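Long-range contacts in peptide chain release factor subunit 1 (Methanosarcina mazei, PDB 3IR9), which probably directs termination of translation at the stop codons UAA, UAG and UGA, and is represented here by its C-terminal domain: residues A[75-80]-A[113-118]; A[66-71]-A[124-129]. All blocks are in the same frame, centred on the assembly; numbering follows the deposited sequence.

Interaction 1: residues A[75-80]-A[113-118]; sequences ERVTTK and LEVTDV
Lys80 lies across Thr116 at about a right angle. Its aliphatic chain, extended beyond CG, brings CE to 3.3 Å from Thr116 OG1, while CG and CD lie against the CG2 methyl. Thr116 holds its hydroxyl between the backbone N and the carbonyl carbon (chi1 53°), and the same OG1 also faces the methyl of Thr78, CG2 to OG1 3.5 Å.

The valines pack from the other face of the ribbon. Val77 and Val115 slant past each other with CG1 against CG1 at 3.5 Å, tighter than usual for two methyls. The second branch of Val115, CG2, meets CG2 of Thr79. Where strand 75-81 begins, Val118 CG1 sits against the carboxylate end of Glu75.

Between the two layers of side chains runs an antiparallel backbone ladder. Thr78 N reaches Asp117 O at 3.0 Å, and Thr116 N returns to Thr78 O from above the carbonyl plane, 38° out of it. Lys80 and Glu114 form a second hydrogen-bonded pair. Between these pairs the register slips by one residue at Thr116, a beta bulge that puts this extra residue's side chain beside Thr78 and Lys80. A water is hydrogen-bonded to Arg76 O and, at 3.3 Å, to Asp117 O.

Strand 75-81 is the middle of the three-stranded antiparallel sheet: strand 87-92 pairs with its other edge, through Val77 with Trp90 and Thr79 with Asn88, while Arg76 reaches helix 121-131 at Ile121 and Glu124.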
loop_
_atom_site.group_PDB
_atom_site.type_symbol
_atom_site.label_atom_id
_atom_site.label_comp_id
_atom_site.label_asym_id
_atom_site.label_seq_id
_atom_site.Cartn_x
_atom_site.Cartn_y
_atom_site.Cartn_z
ATOM N N GLU A 75 1.245 7.301 20.179
ATOM C CA GLU A 75 2.482 8.016 20.476
ATOM C C GLU A 75 2.760 8.069 21.974
ATOM O O GLU A 75 1.847 7.990 22.795
ATOM C CB GLU A 75 2.431 9.452 19.947
ATOM C CG GLU A 75 1.550 9.669 18.742
ATOM C CD GLU A 75 1.462 11.136 18.373
ATOM O OE1 GLU A 75 0.457 11.787 18.734
ATOM O OE2 GLU A 75 2.413 11.644 17.745
ATOM N N ARG A 76 4.030 8.231 22.320
ATOM C CA ARG A 76 4.428 8.414 23.707
ATOM C C ARG A 76 4.726 9.887 23.974
ATOM O O ARG A 76 5.609 10.483 23.360
ATOM C CB ARG A 76 5.650 7.553 24.031
ATOM C CG ARG A 76 6.113 7.621 25.478
ATOM C CD ARG A 76 5.012 7.180 26.429
ATOM N NE ARG A 76 5.548 6.852 27.742
ATOM C CZ ARG A 76 4.858 6.268 28.712
ATOM N NH1 ARG A 76 3.585 5.940 28.533
ATOM N NH2 ARG A 76 5.452 6.008 29.864
ATOM N N VAL A 77 3.983 10.472 24.902
ATOM C CA VAL A 77 4.118 11.890 25.187
ATOM C C VAL A 77 4.880 12.139 26.487
ATOM O O VAL A 77 4.471 11.700 27.562
ATOM C CB VAL A 77 2.736 12.568 25.275
ATOM C CG1 VAL A 77 2.895 14.076 25.332
ATOM C CG2 VAL A 77 1.862 12.152 24.096
ATOM N N THR A 78 5.998 12.845 26.388
ATOM C CA THR A 78 6.699 13.282 27.585
ATOM C C THR A 78 6.320 14.724 27.893
ATOM O O THR A 78 6.185 15.554 26.991
ATOM C CB THR A 78 8.231 13.169 27.445
ATOM O OG1 THR A 78 8.600 11.802 27.223
ATOM C CG2 THR A 78 8.919 13.681 28.698
ATOM N N THR A 79 6.135 15.012 29.174
ATOM C CA THR A 79 5.878 16.371 29.617
ATOM C C THR A 79 6.778 16.688 30.819
ATOM O O THR A 79 7.135 15.797 31.592
ATOM C CB THR A 79 4.377 16.580 29.958
ATOM O OG1 THR A 79 4.070 15.970 31.216
ATOM C CG2 THR A 79 3.487 15.964 28.880
ATOM N N LYS A 80 7.164 17.950 30.965
ATOM C CA LYS A 80 8.028 18.350 32.069
ATOM C C LYS A 80 7.686 19.749 32.596
ATOM O O LYS A 80 7.338 20.650 31.832
ATOM C CB LYS A 80 9.499 18.286 31.650
ATOM C CG LYS A 80 9.927 16.942 31.084
ATOM C CD LYS A 80 11.383 16.985 30.677
ATOM C CE LYS A 80 11.736 15.817 29.783
ATOM N NZ LYS A 80 13.067 16.012 29.144
ATOM N N LEU A 113 3.098 23.226 32.804
ATOM C CA LEU A 113 3.816 22.129 32.183
ATOM C C LEU A 113 3.970 22.426 30.693
ATOM O O LEU A 113 3.315 23.324 30.154
ATOM C CB LEU A 113 3.056 20.814 32.385
ATOM C CG LEU A 113 2.771 20.421 33.835
ATOM C CD1 LEU A 113 1.798 19.258 33.889
ATOM C CD2 LEU A 113 4.058 20.080 34.570
ATOM N N GLU A 114 4.840 21.676 30.029
ATOM C CA GLU A 114 5.046 21.834 28.598
ATOM C C GLU A 114 5.494 20.498 28.015
ATOM O O GLU A 114 6.333 19.819 28.601
ATOM C CB GLU A 114 6.106 22.907 28.336
ATOM C CG GLU A 114 5.854 24.241 29.038
ATOM C CD GLU A 114 7.114 25.083 29.149
ATOM O OE1 GLU A 114 8.075 24.816 28.395
ATOM O OE2 GLU A 114 7.147 26.006 29.993
ATOM N N VAL A 115 4.935 20.111 26.873
ATOM C CA VAL A 115 5.326 18.850 26.250
ATOM C C VAL A 115 6.705 19.006 25.624
ATOM O O VAL A 115 6.936 19.928 24.838
ATOM C CB VAL A 115 4.315 18.391 25.192
ATOM C CG1 VAL A 115 4.657 17.002 24.711
ATOM C CG2 VAL A 115 2.921 18.402 25.766
ATOM N N THR A 116 7.621 18.111 25.986
ATOM C CA THR A 116 9.012 18.233 25.556
ATOM C C THR A 116 9.370 17.329 24.369
ATOM O O THR A 116 10.341 17.586 23.653
ATOM C CB THR A 116 9.999 18.021 26.725
ATOM O OG1 THR A 116 9.714 16.783 27.384
ATOM C CG2 THR A 116 9.892 19.169 27.725
ATOM N N ASP A 117 8.582 16.279 24.158
ATOM C CA ASP A 117 8.764 15.416 22.994
ATOM C C ASP A 117 7.561 14.511 22.793
ATOM O O ASP A 117 6.943 14.051 23.754
ATOM C CB ASP A 117 10.037 14.565 23.116
ATOM C CG ASP A 117 10.109 13.461 22.066
ATOM O OD1 ASP A 117 10.168 13.785 20.860
ATOM O OD2 ASP A 117 10.105 12.269 22.449
ATOM N N VAL A 118 7.222 14.285 21.530
ATOM C CA VAL A 118 6.273 13.253 21.162
ATOM C C VAL A 118 6.979 12.294 20.210
ATOM O O VAL A 118 7.687 12.715 19.290
ATOM C CB VAL A 118 5.011 13.829 20.510
ATOM C CG1 VAL A 118 3.979 12.733 20.316
ATOM C CG2 VAL A 118 4.442 14.955 21.372
HETATM O O HOH W 1 7.912 11.136 24.867
#

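Interaction 2: residues A[66-71]-A[124-129]; sequences LLLSED and EFSELA
Leu66 and Leu68, two residues apart on one strand, both direct their side chains at the helical turn Phe125 to Ala129, and most of the contact is apolar. The CD2 methyl of Leu66 does most of the work. It lies 3.7 Å from Ala129 CB and 4.0 Å from Phe125 CB, and so bridges positions one helical turn apart. Because CG of Leu66 stands anti to the backbone N (chi1 174°), the branch extends from the strand to the helix surface. Leu68 divides its two methyls between neighbouring helix residues: CD2 approaches the Phe125 ring obliquely, 4.4 Å from CD2 of that ring, while CD1 comes to Ser126. The phenyl ring itself is carried away from the strand beyond its CB, to pack on Glu51 and Arg55 of helix 51-58 and on Ile156 of strand 156-160.

Apolar carbon also meets polar atoms. Leu66 CD2 lies 3.2 Å from Phe125 O, a carbonyl already engaged by the helical bond from Ala129 N at 2.9 Å. Likewise, Leu68 CD1 stands 4.0 Å from Ser126 OG, whose hydroxyl is hydrogen-bonded to Val122 O one turn back.

No hydrogen bond joins the two segments. The strand and helix run nearly antiparallel, at 164°, with their axes 10.1 Å apart at closest approach, a separation spanned by side chains. The strand's backbone is bonded within the mixed sheet instead, Leu66 to Lys135 and Val137, and Leu67 to Ala157. Helix 121-131 packs on a face of this sheet and leads into strand 135-139, parallel to and beside strand 63-69, an alpha/beta arrangement within eRF1 domain 3. Methyls of two leucines, a phenylalanine and an alanine make the contact, so shape and apolar burial, rather than directional polar bonds, hold this strand and helix together.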
loop_
_atom_site.group_PDB
_atom_site.type_symbol
_atom_site.label_atom_id
_atom_site.label_comp_id
_atom_site.label_asym_id
_atom_site.label_seq_id
_atom_site.Cartn_x
_atom_site.Cartn_y
_atom_site.Cartn_z
ATOM N N LEU A 66 11.708 -8.605 20.076
ATOM C CA LEU A 66 10.619 -7.643 20.248
ATOM C C LEU A 66 9.587 -7.738 19.126
ATOM O O LEU A 66 9.941 -7.724 17.948
ATOM C CB LEU A 66 11.175 -6.220 20.320
ATOM C CG LEU A 66 10.176 -5.063 20.364
ATOM C CD1 LEU A 66 9.302 -5.112 21.623
ATOM C CD2 LEU A 66 10.921 -3.738 20.258
ATOM N N LEU A 67 8.311 -7.827 19.492
ATOM C CA LEU A 67 7.240 -7.937 18.502
ATOM C C LEU A 67 6.275 -6.743 18.522
ATOM O O LEU A 67 5.688 -6.419 19.554
ATOM C CB LEU A 67 6.474 -9.255 18.671
ATOM C CG LEU A 67 7.307 -10.535 18.541
ATOM C CD1 LEU A 67 7.732 -11.053 19.907
ATOM C CD2 LEU A 67 6.538 -11.613 17.799
ATOM N N LEU A 68 6.124 -6.097 17.367
ATOM C CA LEU A 68 5.253 -4.932 17.205
ATOM C C LEU A 68 4.306 -5.139 16.013
ATOM O O LEU A 68 4.743 -5.544 14.937
ATOM C CB LEU A 68 6.099 -3.665 16.996
ATOM C CG LEU A 68 7.332 -3.456 17.891
ATOM C CD1 LEU A 68 8.086 -2.185 17.531
ATOM C CD2 LEU A 68 6.947 -3.438 19.365
ATOM N N SER A 69 3.014 -4.878 16.199
ATOM C CA SER A 69 2.060 -5.015 15.095
ATOM C C SER A 69 2.246 -3.890 14.086
ATOM O O SER A 69 2.683 -2.795 14.433
ATOM C CB SER A 69 0.611 -5.037 15.595
ATOM O OG SER A 69 -0.286 -5.408 14.559
ATOM N N GLU A 70 1.907 -4.169 12.834
ATOM C CA GLU A 70 2.010 -3.180 11.772
ATOM C C GLU A 70 0.856 -2.181 11.898
ATOM O O GLU A 70 0.658 -1.330 11.032
ATOM C CB GLU A 70 1.975 -3.888 10.414
ATOM C CG GLU A 70 2.588 -3.131 9.242
ATOM C CD GLU A 70 2.665 -3.988 7.983
ATOM O OE1 GLU A 70 3.374 -5.015 8.003
ATOM O OE2 GLU A 70 2.014 -3.639 6.976
ATOM N N ASP A 71 0.107 -2.284 12.993
ATOM C CA ASP A 71 -1.087 -1.468 13.183
ATOM C C ASP A 71 -1.041 -0.523 14.378
ATOM O O ASP A 71 -2.005 0.200 14.638
ATOM C CB ASP A 71 -2.306 -2.373 13.311
ATOM C CG ASP A 71 -2.702 -2.988 11.997
ATOM O OD1 ASP A 71 -1.958 -2.798 11.012
ATOM O OD2 ASP A 71 -3.759 -3.650 11.952
ATOM N N GLU A 124 10.084 4.532 20.007
ATOM C CA GLU A 124 10.674 4.357 21.333
ATOM C C GLU A 124 11.131 2.928 21.589
ATOM O O GLU A 124 12.202 2.699 22.151
ATOM C CB GLU A 124 9.679 4.778 22.420
ATOM C CG GLU A 124 10.128 4.430 23.836
ATOM C CD GLU A 124 8.967 4.354 24.820
ATOM O OE1 GLU A 124 7.815 4.587 24.401
ATOM O OE2 GLU A 124 9.200 4.058 26.012
ATOM N N PHE A 125 10.308 1.970 21.173
ATOM C CA PHE A 125 10.551 0.563 21.470
ATOM C C PHE A 125 11.663 -0.020 20.606
ATOM O O PHE A 125 12.343 -0.961 21.011
ATOM C CB PHE A 125 9.250 -0.242 21.348
ATOM C CG PHE A 125 8.290 -0.026 22.499
ATOM C CD1 PHE A 125 8.133 1.230 23.068
ATOM C CD2 PHE A 125 7.537 -1.076 23.004
ATOM C CE1 PHE A 125 7.252 1.430 24.119
ATOM C CE2 PHE A 125 6.652 -0.879 24.055
ATOM C CZ PHE A 125 6.512 0.374 24.611
ATOM N N SER A 126 11.855 0.559 19.425
ATOM C CA SER A 126 12.938 0.157 18.536
ATOM C C SER A 126 14.265 0.774 18.978
ATOM O O SER A 126 15.324 0.157 18.849
ATOM C CB SER A 126 12.613 0.566 17.104
ATOM O OG SER A 126 11.389 -0.014 16.699
ATOM N N GLU A 127 14.191 1.996 19.503
ATOM C CA GLU A 127 15.349 2.669 20.086
ATOM C C GLU A 127 15.899 1.850 21.255
ATOM O O GLU A 127 17.104 1.632 21.359
ATOM C CB GLU A 127 14.962 4.074 20.569
ATOM C CG GLU A 127 14.313 4.970 19.508
ATOM C CD GLU A 127 13.694 6.236 20.099
ATOM O OE1 GLU A 127 13.413 7.184 19.331
ATOM O OE2 GLU A 127 13.489 6.284 21.332
ATOM N N LEU A 128 15.005 1.403 22.133
ATOM C CA LEU A 128 15.400 0.589 23.275
ATOM C C LEU A 128 15.854 -0.796 22.835
ATOM O O LEU A 128 16.859 -1.304 23.326
ATOM C CB LEU A 128 14.250 0.463 24.270
ATOM C CG LEU A 128 13.654 1.775 24.757
ATOM C CD1 LEU A 128 12.622 1.498 25.825
ATOM C CD2 LEU A 128 14.756 2.667 25.284
ATOM N N ALA A 129 15.106 -1.413 21.923
ATOM C CA ALA A 129 15.504 -2.703 21.378
ATOM C C ALA A 129 16.944 -2.615 20.901
ATOM O O ALA A 129 17.803 -3.370 21.352
ATOM C CB ALA A 129 14.592 -3.117 20.234
#

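In the fold
Interaction 1, centred about 19 Å from the centre of the chain, belongs to a three-stranded sheet that projects from the body of the domain; interaction 2 lies in the interior, centred about 2 Å from the centre of the chain. The two contact centres are about 19 Å apart. The chain connects them twice: strand 63-69 is followed by strand 75-81, and strand 113-120 leads into helix 121-131. They also touch directly, Arg76 CG packing 3.6 Å from Glu124 OE1, while the Glu124 carboxylate forms a salt bridge with Arg55. At the far end of interaction 1, the Leu113 side chain lies about 6 Å from the zinc ion held by Cys81, Cys84, Cys106 and Cys109.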